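Local coordinates for kinesin-like protein KAR3 (Saccharomyces cerevisiae, PDB 1F9V) that probably moves along microtubules as a kinesin motor, coupling ATP hydrolysis to force, here as a mutant motor domain holding ADP, at residues M40-I45 with H52-D57. The protein carries 2 engineered substitutions. Numbering follows the deposited sequence.
Sequences MEVTKI and HEFKFD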
# COMPACT_ATOMS: atom_id res chain seq x y z
N MET A 40 -10.27 -16.16 -7.60
CA MET A 40 -9.66 -17.18 -6.76
C MET A 40 -10.73 -17.78 -5.85
O MET A 40 -11.78 -17.18 -5.62
CB MET A 40 -8.53 -16.58 -5.92
CG MET A 40 -8.99 -15.57 -4.88
SD MET A 40 -7.61 -14.69 -4.09
CE MET A 40 -6.97 -15.99 -3.02
N GLU A 41 -10.46 -18.99 -5.36
CA GLU A 41 -11.37 -19.70 -4.47
C GLU A 41 -10.61 -20.22 -3.27
O GLU A 41 -9.51 -20.75 -3.41
CB GLU A 41 -12.03 -20.87 -5.20
CG GLU A 41 -13.05 -20.45 -6.23
CD GLU A 41 -13.47 -21.60 -7.13
OE1 GLU A 41 -13.15 -22.76 -6.80
OE2 GLU A 41 -14.12 -21.34 -8.17
N VAL A 42 -11.20 -20.05 -2.10
CA VAL A 42 -10.58 -20.49 -0.86
C VAL A 42 -11.53 -21.44 -0.17
O VAL A 42 -12.70 -21.13 0.03
CB VAL A 42 -10.27 -19.30 0.08
CG1 VAL A 42 -9.69 -19.79 1.40
CG2 VAL A 42 -9.32 -18.33 -0.59
N THR A 43 -11.02 -22.61 0.22
CA THR A 43 -11.84 -23.61 0.89
C THR A 43 -11.12 -24.18 2.11
O THR A 43 -9.92 -24.45 2.07
CB THR A 43 -12.16 -24.78 -0.05
OG1 THR A 43 -12.66 -24.28 -1.29
CG2 THR A 43 -13.21 -25.68 0.58
N LYS A 44 -11.86 -24.34 3.20
CA LYS A 44 -11.32 -24.92 4.43
C LYS A 44 -11.74 -26.38 4.44
O LYS A 44 -12.90 -26.69 4.16
CB LYS A 44 -11.87 -24.19 5.66
CG LYS A 44 -11.21 -22.83 5.90
CD LYS A 44 -11.83 -22.11 7.09
CE LYS A 44 -11.82 -22.98 8.35
NZ LYS A 44 -10.86 -22.49 9.38
N ILE A 45 -10.81 -27.27 4.75
CA ILE A 45 -11.07 -28.71 4.75
C ILE A 45 -12.21 -29.15 5.67
O ILE A 45 -12.90 -30.13 5.38
CB ILE A 45 -9.78 -29.51 5.11
CG1 ILE A 45 -9.90 -30.95 4.61
CG2 ILE A 45 -9.54 -29.49 6.61
CD1 ILE A 45 -8.66 -31.78 4.83
N HIS A 52 -15.25 -19.99 -0.81
CA HIS A 52 -15.25 -18.53 -0.82
C HIS A 52 -14.57 -18.04 -2.09
O HIS A 52 -13.38 -18.28 -2.30
CB HIS A 52 -14.49 -17.99 0.40
CG HIS A 52 -15.04 -18.45 1.71
ND1 HIS A 52 -14.66 -19.63 2.31
CD2 HIS A 52 -15.95 -17.88 2.54
CE1 HIS A 52 -15.30 -19.77 3.45
NE2 HIS A 52 -16.09 -18.72 3.62
N GLU A 53 -15.33 -17.36 -2.95
CA GLU A 53 -14.77 -16.85 -4.18
C GLU A 53 -14.51 -15.35 -4.07
O GLU A 53 -15.27 -14.62 -3.42
CB GLU A 53 -15.72 -17.09 -5.37
CG GLU A 53 -15.22 -16.44 -6.67
CD GLU A 53 -15.86 -17.01 -7.92
OE1 GLU A 53 -15.20 -17.83 -8.60
OE2 GLU A 53 -17.02 -16.65 -8.22
N PHE A 54 -13.42 -14.91 -4.69
CA PHE A 54 -13.04 -13.50 -4.68
C PHE A 54 -12.52 -13.12 -6.06
O PHE A 54 -11.93 -13.94 -6.77
CB PHE A 54 -11.95 -13.25 -3.64
CG PHE A 54 -12.31 -13.70 -2.26
CD1 PHE A 54 -13.08 -12.88 -1.43
CD2 PHE A 54 -11.89 -14.93 -1.77
CE1 PHE A 54 -13.42 -13.29 -0.14
CE2 PHE A 54 -12.22 -15.35 -0.48
CZ PHE A 54 -13.00 -14.52 0.34
N LYS A 55 -12.74 -11.87 -6.44
CA LYS A 55 -12.27 -11.35 -7.72
C LYS A 55 -11.56 -10.02 -7.46
O LYS A 55 -12.05 -9.19 -6.68
CB LYS A 55 -13.44 -11.13 -8.68
CG LYS A 55 -13.93 -12.42 -9.32
CD LYS A 55 -15.10 -12.19 -10.26
CE LYS A 55 -16.19 -13.22 -9.99
NZ LYS A 55 -16.46 -14.08 -11.17
N PHE A 56 -10.41 -9.84 -8.10
CA PHE A 56 -9.60 -8.63 -7.95
C PHE A 56 -9.07 -8.22 -9.31
O PHE A 56 -9.25 -8.92 -10.30
CB PHE A 56 -8.45 -8.89 -6.98
CG PHE A 56 -8.90 -9.32 -5.60
CD1 PHE A 56 -9.64 -8.45 -4.81
CD2 PHE A 56 -8.64 -10.60 -5.13
CE1 PHE A 56 -10.12 -8.85 -3.56
CE2 PHE A 56 -9.11 -11.01 -3.88
CZ PHE A 56 -9.85 -10.13 -3.09
N ASP A 57 -8.42 -7.06 -9.36
CA ASP A 57 -7.88 -6.58 -10.63
C ASP A 57 -6.73 -7.48 -11.08
O ASP A 57 -6.47 -7.63 -12.27
CB ASP A 57 -7.42 -5.13 -10.48
CG ASP A 57 -8.60 -4.19 -10.24
OD1 ASP A 57 -9.34 -3.90 -11.20
OD2 ASP A 57 -8.79 -3.76 -9.09
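The rings of His52, Phe54 and Phe56 all meet strand 40-44 by their edges. Val42 O lies in the plane of the His52 imidazole, where ND1 gives it a weak hydrogen bond of 3.4 Å; chi1 of -58° sets the ring beside the backbone N, and chi2 near 90° turns ND1 to the same carbonyl that already accepts His52 N. Along the rim of the Phe54 ring, CE2 touches Val42 CG2, while Met40 CG packs on Phe54 CB at 4.0 Å. Met40 SD sits in the plane of the Phe56 ring, 4.0 Å from Phe56 CE2, an edge-on Met-aromatic contact; chi1 of 67° carries the sulfur there, with the chain extended at chi2. The two strands form an antiparallel hairpin, part of a three-stranded sheet completed by strand 24-28 in the kinesin motor domain. Met40 and Phe54, like Val42 and His52, form hydrogen-bonded pairs; Met40 N to Phe54 O measures 2.9 Å. Helix 325-338 covers Val42, Phe54 and Phe56, so branched and aromatic side chains suit that face. Between these two hydrogen-bonded pairs, Glu41 and Glu53 form a non-hydrogen-bonded pair, with side chains on the other, more solvent-facing side, which suits carboxylates. Glu41 OE2 is 3.7 Å from Glu53 OE1, a proximity that probably costs some repulsion, perhaps eased by the long salt bridge from Lys55 NZ to Glu53 OE2.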